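Local coordinates for Thiol:disulfide interchange protein DsbA (Neisseria meningitidis MC58, PDB 3HZ8) that probably acts as a periplasmic thiol-disulfide oxidoreductase of the DsbA family, passing disulfide bonds to substrate proteins through a redox-active cysteine pair, at residues A23-V28 with D56-T61; F32-P37 with R75-V80; E62-Q67 with D153-V158. The protein carries 1 engineered substitution. One frame throughout, in Å; residues are numbered along the deposited sequence. Where two conformers were deposited one is given.

Interaction 1 (A23-V28 with D56-T61)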
# COMPACT_ATOMS: atom_id res chain seq x y z
N ALA A 23 13.04 -8.77 7.27
CA ALA A 23 13.07 -9.67 8.42
C ALA A 23 13.34 -8.92 9.72
O ALA A 23 14.03 -7.90 9.72
CB ALA A 23 14.12 -10.76 8.22
N GLY A 24 12.80 -9.43 10.82
CA GLY A 24 13.04 -8.87 12.15
C GLY A 24 12.36 -7.53 12.39
O GLY A 24 12.56 -6.90 13.43
N LYS A 25 11.56 -7.09 11.43
CA LYS A 25 10.74 -5.89 11.59
C LYS A 25 9.26 -6.27 11.56
O LYS A 25 8.91 -7.42 11.30
CB LYS A 25 11.08 -4.85 10.53
CG LYS A 25 12.36 -4.06 10.82
CD LYS A 25 12.31 -2.71 10.12
CE LYS A 25 13.68 -2.04 10.03
NZ LYS A 25 13.63 -0.97 8.99
N VAL A 26 8.41 -5.30 11.88
CA VAL A 26 6.96 -5.49 11.84
C VAL A 26 6.41 -4.74 10.63
O VAL A 26 6.37 -3.51 10.61
CB VAL A 26 6.26 -4.98 13.12
CG1 VAL A 26 4.76 -5.19 13.03
CG2 VAL A 26 6.82 -5.67 14.36
N GLU A 27 6.01 -5.50 9.62
CA GLU A 27 5.48 -4.91 8.38
C GLU A 27 3.99 -4.61 8.51
O GLU A 27 3.24 -5.43 9.03
CB GLU A 27 5.69 -5.89 7.23
CG GLU A 27 5.24 -5.36 5.89
CD GLU A 27 5.59 -6.31 4.76
OE1 GLU A 27 6.76 -6.33 4.35
OE2 GLU A 27 4.69 -7.02 4.29
N VAL A 28 3.59 -3.44 8.02
CA VAL A 28 2.18 -3.09 7.82
C VAL A 28 2.02 -2.97 6.31
O VAL A 28 2.63 -2.09 5.70
CB VAL A 28 1.79 -1.76 8.52
CG1 VAL A 28 0.31 -1.44 8.28
CG2 VAL A 28 2.08 -1.85 10.03
N ASP A 56 11.09 -0.06 14.33
CA ASP A 56 11.03 -1.45 13.87
C ASP A 56 9.79 -1.75 13.04
O ASP A 56 9.57 -2.90 12.66
CB ASP A 56 11.15 -2.43 15.05
CG ASP A 56 9.90 -2.47 15.92
OD1 ASP A 56 9.15 -1.47 15.98
OD2 ASP A 56 9.69 -3.52 16.57
N MET A 57 8.99 -0.72 12.76
CA MET A 57 7.81 -0.88 11.91
C MET A 57 7.97 -0.13 10.60
O MET A 57 8.66 0.88 10.55
CB MET A 57 6.56 -0.36 12.60
CG MET A 57 6.15 -1.14 13.82
SD MET A 57 4.80 -0.28 14.68
CE MET A 57 3.41 -0.55 13.60
N TYR A 58 7.32 -0.60 9.55
CA TYR A 58 7.32 0.13 8.29
C TYR A 58 6.04 -0.14 7.52
O TYR A 58 5.41 -1.19 7.69
CB TYR A 58 8.56 -0.20 7.44
CG TYR A 58 8.63 -1.64 6.97
CD1 TYR A 58 8.31 -1.99 5.65
CD2 TYR A 58 9.00 -2.66 7.85
CE1 TYR A 58 8.36 -3.30 5.22
CE2 TYR A 58 9.05 -3.98 7.43
CZ TYR A 58 8.73 -4.30 6.11
OH TYR A 58 8.78 -5.61 5.70
N LEU A 59 5.67 0.83 6.68
CA LEU A 59 4.49 0.73 5.82
C LEU A 59 4.91 0.35 4.40
O LEU A 59 5.69 1.07 3.76
CB LEU A 59 3.72 2.06 5.82
CG LEU A 59 2.48 2.13 4.92
CD1 LEU A 59 1.39 1.13 5.34
CD2 LEU A 59 1.92 3.55 4.90
N ARG A 60 4.40 -0.79 3.94
CA ARG A 60 4.62 -1.29 2.59
C ARG A 60 3.30 -1.17 1.85
O ARG A 60 2.25 -1.51 2.42
CB ARG A 60 5.01 -2.77 2.66
CG ARG A 60 4.95 -3.56 1.35
CD ARG A 60 5.19 -5.03 1.65
NE ARG A 60 5.26 -5.89 0.47
CZ ARG A 60 5.41 -7.21 0.52
NH1 ARG A 60 5.51 -7.83 1.69
NH2 ARG A 60 5.49 -7.92 -0.61
N THR A 61 3.34 -0.72 0.60
CA THR A 61 2.12 -0.64 -0.20
C THR A 61 2.27 -1.39 -1.52
O THR A 61 3.35 -1.39 -2.11
CB THR A 61 1.66 0.81 -0.42
OG1 THR A 61 2.64 1.50 -1.20
CG2 THR A 61 1.50 1.53 0.91
O HOH W 1 10.44 -6.05 15.64
O HOH W 2 11.45 0.73 9.70
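E27 reaches across the paired strands to Y58 and R60, and its side chain shows how one acid can serve two neighbours in the next strand. CG stands anti to the backbone N (chi1 -177°) and the chain stays extended, which brings the carboxylate up to the phenol hydroxyl. E27 CA sits over one face of the Y58 ring, offset toward its rim. CB follows, 3.6 Å from Y58 CZ, CG stays close to the same carbon, and CD lies 3.4 Å from R60 CD. At the tip, OE1 takes a weak hydrogen bond from Y58 OH at 2.5 Å, the carboxylate standing almost perpendicular to the ring. OE2 accepts R60 NH1 at 2.8 Å on its syn side, completing a salt bridge. The main chains of Q21 and Q22 also bond OE1 and Y58 OH respectively, and P19 O bonds R60 NH1. The backbones themselves pair in parallel: V26 N meets D56 O, and R60 N meets V28 O, both at 2.8 Å. On the sheet face carrying V26, V28, M57 and L59, V28 CG2 lies 4.0 Å from M57 CE. There helix 171-191 packs on V26, V28 and M57, while strand 157-160 borders strand 26-32, opposite strand 57-63.

Interaction 2 (F32-P37 with R75-V80)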
# COMPACT_ATOMS: atom_id res chain seq x y z
N PHE A 32 -3.98 -1.67 -2.33
CA PHE A 32 -4.85 -0.55 -2.68
C PHE A 32 -4.95 -0.46 -4.19
O PHE A 32 -4.27 -1.19 -4.92
CB PHE A 32 -4.29 0.78 -2.12
CG PHE A 32 -3.05 1.27 -2.85
CD1 PHE A 32 -3.15 2.29 -3.79
CD2 PHE A 32 -1.81 0.67 -2.63
CE1 PHE A 32 -2.03 2.73 -4.50
CE2 PHE A 32 -0.68 1.08 -3.35
CZ PHE A 32 -0.78 2.12 -4.28
N GLY A 33 -5.80 0.45 -4.67
CA GLY A 33 -5.78 0.85 -6.08
C GLY A 33 -5.95 2.35 -6.12
O GLY A 33 -6.65 2.92 -5.28
N TYR A 34 -5.32 3.01 -7.09
CA TYR A 34 -5.47 4.47 -7.21
C TYR A 34 -6.88 4.91 -7.67
O TYR A 34 -7.26 6.08 -7.51
CB TYR A 34 -4.41 5.04 -8.16
CG TYR A 34 -3.02 5.14 -7.57
CD1 TYR A 34 -2.79 5.86 -6.40
CD2 TYR A 34 -1.94 4.57 -8.22
CE1 TYR A 34 -1.49 6.00 -5.87
CE2 TYR A 34 -0.64 4.70 -7.70
CZ TYR A 34 -0.42 5.40 -6.52
OH TYR A 34 0.87 5.54 -6.02
N PHE A 35 -7.65 3.98 -8.22
CA PHE A 35 -9.04 4.26 -8.69
C PHE A 35 -10.05 4.17 -7.57
O PHE A 35 -11.24 4.36 -7.79
CB PHE A 35 -9.44 3.19 -9.71
CG PHE A 35 -9.11 1.79 -9.24
CD1 PHE A 35 -9.85 1.20 -8.21
CD2 PHE A 35 -8.03 1.08 -9.77
CE1 PHE A 35 -9.55 -0.07 -7.73
CE2 PHE A 35 -7.72 -0.18 -9.29
CZ PHE A 35 -8.47 -0.76 -8.26
N CYS A 36 -9.59 3.81 -6.37
CA CYS A 36 -10.45 3.33 -5.29
C CYS A 36 -10.83 4.45 -4.29
O CYS A 36 -9.98 4.92 -3.54
CB CYS A 36 -9.70 2.15 -4.61
SG CYS A 36 -10.18 1.62 -2.96
N PRO A 37 -12.12 4.88 -4.29
CA PRO A 37 -12.47 5.95 -3.36
C PRO A 37 -12.22 5.66 -1.88
O PRO A 37 -11.76 6.56 -1.17
CB PRO A 37 -13.97 6.18 -3.63
CG PRO A 37 -14.13 5.75 -5.06
CD PRO A 37 -13.26 4.52 -5.15
N ARG A 75 2.60 -0.08 -12.13
CA ARG A 75 3.90 0.50 -12.48
C ARG A 75 4.05 1.94 -11.95
O ARG A 75 5.14 2.33 -11.51
CB ARG A 75 4.12 0.47 -13.99
CG ARG A 75 5.59 0.59 -14.35
CD ARG A 75 5.89 0.35 -15.82
NE ARG A 75 7.33 0.35 -16.02
CZ ARG A 75 7.94 0.22 -17.19
NH1 ARG A 75 7.24 0.08 -18.30
NH2 ARG A 75 9.28 0.23 -17.24
N LEU A 76 2.96 2.71 -12.00
CA LEU A 76 2.94 4.03 -11.35
C LEU A 76 3.20 3.92 -9.84
O LEU A 76 3.99 4.70 -9.30
CB LEU A 76 1.61 4.75 -11.60
CG LEU A 76 1.41 6.09 -10.89
CD1 LEU A 76 2.57 7.05 -11.17
CD2 LEU A 76 0.08 6.71 -11.23
N ALA A 77 2.51 3.00 -9.17
CA ALA A 77 2.71 2.82 -7.72
C ALA A 77 4.17 2.48 -7.44
O ALA A 77 4.79 3.04 -6.50
CB ALA A 77 1.79 1.73 -7.19
N ALA A 78 4.73 1.58 -8.25
CA ALA A 78 6.14 1.21 -8.15
C ALA A 78 7.02 2.45 -8.30
O ALA A 78 7.90 2.68 -7.48
CB ALA A 78 6.47 0.18 -9.21
N ALA A 79 6.75 3.26 -9.32
CA ALA A 79 7.55 4.45 -9.58
C ALA A 79 7.52 5.46 -8.43
O ALA A 79 8.53 6.10 -8.11
CB ALA A 79 7.08 5.11 -10.87
N VAL A 80 6.34 5.63 -7.82
CA VAL A 80 6.18 6.54 -6.67
C VAL A 80 7.01 6.02 -5.51
O VAL A 80 7.70 6.79 -4.84
CB VAL A 80 4.69 6.66 -6.26
CG1 VAL A 80 4.53 7.31 -4.86
CG2 VAL A 80 3.90 7.41 -7.31
O HOH W 3 2.92 3.90 -4.38
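Y34 OH is held from two sources at the surface of helix 71-83: it hydrogen-bonds N92 OD1 from helix 88-101, and a water donates to it at 3.1 Å. The same water donates to A77 O at 3.0 Å, so a single bridge ties the tyrosine to the helix backbone. Around this polar end the contact is apolar. The hydroxyl lies 3.8 Å from V80 CG2. The ring turns its edge to the helix, with A77 N near its plane, and Y34 CE2 lies 3.9 Å from A77 CB and 4.0 Å from L76 CG. A chi1 of -76°, with CG opposite the carbonyl carbon, sends the ring toward the helix, where CE2 and OH reach L76, A77 and V80. F32 turns its edge onto the Y34 face, its CE1 over the ring centre and 3.5 Å above the plane, while its CZ meets A77 CB at 3.9 Å. H63 and F96 add further rings to the cluster. The loop that leads to C36 of the redox-active disulfide with C39 thus rests on helix 71-83 through carbon contacts. Because N92 OD1 and the water satisfy the hydroxyl of this buried tyrosine, an otherwise apolar contact can take it in.

Interaction 3 (E62-Q67 with D153-V158). Engineered in segment 153-158: V155 (natural residue Thr).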
# COMPACT_ATOMS: atom_id res chain seq x y z
N GLU A 62 1.20 -2.05 -1.94
CA GLU A 62 1.19 -2.80 -3.20
C GLU A 62 -0.12 -2.52 -3.93
O GLU A 62 -1.19 -2.59 -3.31
CB GLU A 62 1.30 -4.30 -2.92
CG GLU A 62 2.51 -4.73 -2.05
CD GLU A 62 3.87 -4.61 -2.76
OE1 GLU A 62 3.91 -4.35 -3.98
OE2 GLU A 62 4.92 -4.78 -2.09
N HIS A 63 -0.04 -2.18 -5.21
CA HIS A 63 -1.24 -1.90 -6.01
C HIS A 63 -1.77 -3.21 -6.57
O HIS A 63 -1.00 -4.00 -7.13
CB HIS A 63 -0.89 -0.94 -7.16
CG HIS A 63 -2.06 -0.25 -7.79
ND1 HIS A 63 -3.00 -0.90 -8.56
CD2 HIS A 63 -2.40 1.06 -7.81
CE1 HIS A 63 -3.90 -0.03 -8.97
NE2 HIS A 63 -3.55 1.17 -8.55
N VAL A 64 -3.07 -3.46 -6.42
CA VAL A 64 -3.64 -4.69 -6.98
C VAL A 64 -3.60 -4.67 -8.52
O VAL A 64 -3.58 -3.60 -9.14
CB VAL A 64 -5.11 -4.96 -6.50
CG1 VAL A 64 -5.12 -5.28 -5.00
CG2 VAL A 64 -6.06 -3.81 -6.85
N VAL A 65 -3.57 -5.86 -9.12
CA VAL A 65 -3.68 -5.97 -10.58
C VAL A 65 -4.77 -7.00 -10.88
O VAL A 65 -4.56 -8.20 -10.68
CB VAL A 65 -2.33 -6.34 -11.25
CG1 VAL A 65 -2.50 -6.49 -12.77
CG2 VAL A 65 -1.26 -5.31 -10.91
N TRP A 66 -5.93 -6.51 -11.32
CA TRP A 66 -7.12 -7.34 -11.51
C TRP A 66 -7.46 -7.53 -12.99
O TRP A 66 -8.36 -8.29 -13.33
CB TRP A 66 -8.31 -6.70 -10.79
CG TRP A 66 -8.25 -6.87 -9.30
CD1 TRP A 66 -7.63 -7.88 -8.60
CD2 TRP A 66 -8.88 -6.03 -8.31
NE1 TRP A 66 -7.82 -7.71 -7.25
CE2 TRP A 66 -8.58 -6.58 -7.04
CE3 TRP A 66 -9.63 -4.86 -8.38
CZ2 TRP A 66 -9.04 -6.01 -5.85
CZ3 TRP A 66 -10.11 -4.30 -7.20
CH2 TRP A 66 -9.80 -4.88 -5.95
N GLN A 67 -6.75 -6.82 -13.85
CA GLN A 67 -6.89 -6.96 -15.30
C GLN A 67 -5.63 -6.41 -15.96
O GLN A 67 -4.89 -5.64 -15.34
CB GLN A 67 -8.16 -6.25 -15.82
CG GLN A 67 -8.21 -4.73 -15.54
CD GLN A 67 -9.51 -4.06 -15.96
OE1 GLN A 67 -10.50 -4.73 -16.29
NE2 GLN A 67 -9.51 -2.72 -15.94
N ASP A 153 -8.87 -9.76 -3.31
CA ASP A 153 -9.99 -9.44 -4.20
C ASP A 153 -10.77 -8.21 -3.76
O ASP A 153 -11.81 -7.88 -4.34
CB ASP A 153 -10.92 -10.65 -4.40
CG ASP A 153 -11.53 -11.16 -3.09
OD1 ASP A 153 -11.26 -10.60 -2.01
OD2 ASP A 153 -12.30 -12.16 -3.16
N GLY A 154 -10.26 -7.50 -2.75
CA GLY A 154 -10.89 -6.26 -2.29
C GLY A 154 -9.84 -5.26 -1.83
O GLY A 154 -8.78 -5.66 -1.34
N VAL A 155 -10.11 -3.98 -2.01
CA VAL A 155 -9.20 -2.94 -1.55
C VAL A 155 -10.02 -1.86 -0.85
O VAL A 155 -11.18 -1.63 -1.21
CB VAL A 155 -8.37 -2.32 -2.70
CG1 VAL A 155 -7.34 -3.31 -3.20
CG2 VAL A 155 -9.26 -1.84 -3.85
N PRO A 156 -9.45 -1.20 0.17
CA PRO A 156 -8.13 -1.46 0.73
C PRO A 156 -8.12 -2.70 1.59
O PRO A 156 -9.14 -3.03 2.20
CB PRO A 156 -7.86 -0.24 1.61
CG PRO A 156 -9.22 0.30 1.96
CD PRO A 156 -10.16 -0.08 0.83
N THR A 157 -6.98 -3.39 1.62
CA THR A 157 -6.76 -4.52 2.53
C THR A 157 -5.46 -4.23 3.28
O THR A 157 -4.45 -3.89 2.65
CB THR A 157 -6.63 -5.87 1.74
OG1 THR A 157 -7.91 -6.21 1.18
CG2 THR A 157 -6.16 -7.02 2.65
N VAL A 158 -5.47 -4.34 4.61
CA VAL A 158 -4.25 -4.11 5.38
C VAL A 158 -3.92 -5.36 6.16
O VAL A 158 -4.77 -5.90 6.85
CB VAL A 158 -4.40 -2.89 6.34
CG1 VAL A 158 -3.15 -2.74 7.25
CG2 VAL A 158 -4.66 -1.61 5.54
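D153 meets W66 through its backbone: its carbonyl carbon lies 3.5 Å from W66 CZ2, while its CB points away from the indole. The six-membered end of the indole reaches this loop because W66 CG is set beside the backbone N (chi1 -75°), and NE1 is fixed by a hydrogen bond to I152 O, just before the segment. G154 follows, its N 3.6 Å from the same CZ2. Its carbonyl oxygen is used within the segment, accepting T157 OG1 at 2.7 Å; that hydroxyl comes from above the carbonyl plane, 45° out of it, rather than along a lone pair.

V155, an engineered residue where the natural protein has threonine, meets two residues of 62-67, with its two methyl groups used differently. CG2 meets W66 CH2 at 3.7 Å, the two side chains facing one another between the segments. CG1 presses on V64 CG1 at 3.5 Å, slightly tighter than usual for two carbons. V64 also lies against W66: its other methyl, CG2, is over the centre of the indole face, and its O accepts H63 ND1 in the carbonyl plane.

The peptide bond between V155 and P156 is cis. This is the cis-proline loop of the thioredoxin fold, which lies beside the CxxC motif at the start of the active-site helix; here the side chain of V155 also touches C36 of the redox-active disulfide. P156 follows, its side chain touching E30. At T157 strand 157-160 begins, with backbone bonding to F31 of the antiparallel strand 26-32. V158 continues it, pairing through its backbone with V166 on the other side and placing its side chain against V28 and F168.

How the interactions relate
The three contacts follow the thioredoxin core from its sheet to its redox site. Interactions 1 and 3 are in series along the chain, while interaction 2 crosses both, since its segments alternate with theirs. Strand 57-63 takes part in interactions 1 and 3, whose centres lie about 19 Å apart; V28 and V158 touch between them. Interactions 1 and 2 are also about 19 Å apart, centre to centre, with T61 packing on F32. Interactions 2 and 3 are closer, about 10 Å, joined by probable backbone hydrogen bonds of F32 with E62 and V64. The loop after strand 26-32 carries C36, which V155 of the cis-proline loop touches, while Y34 of that same loop reaches helix 71-83.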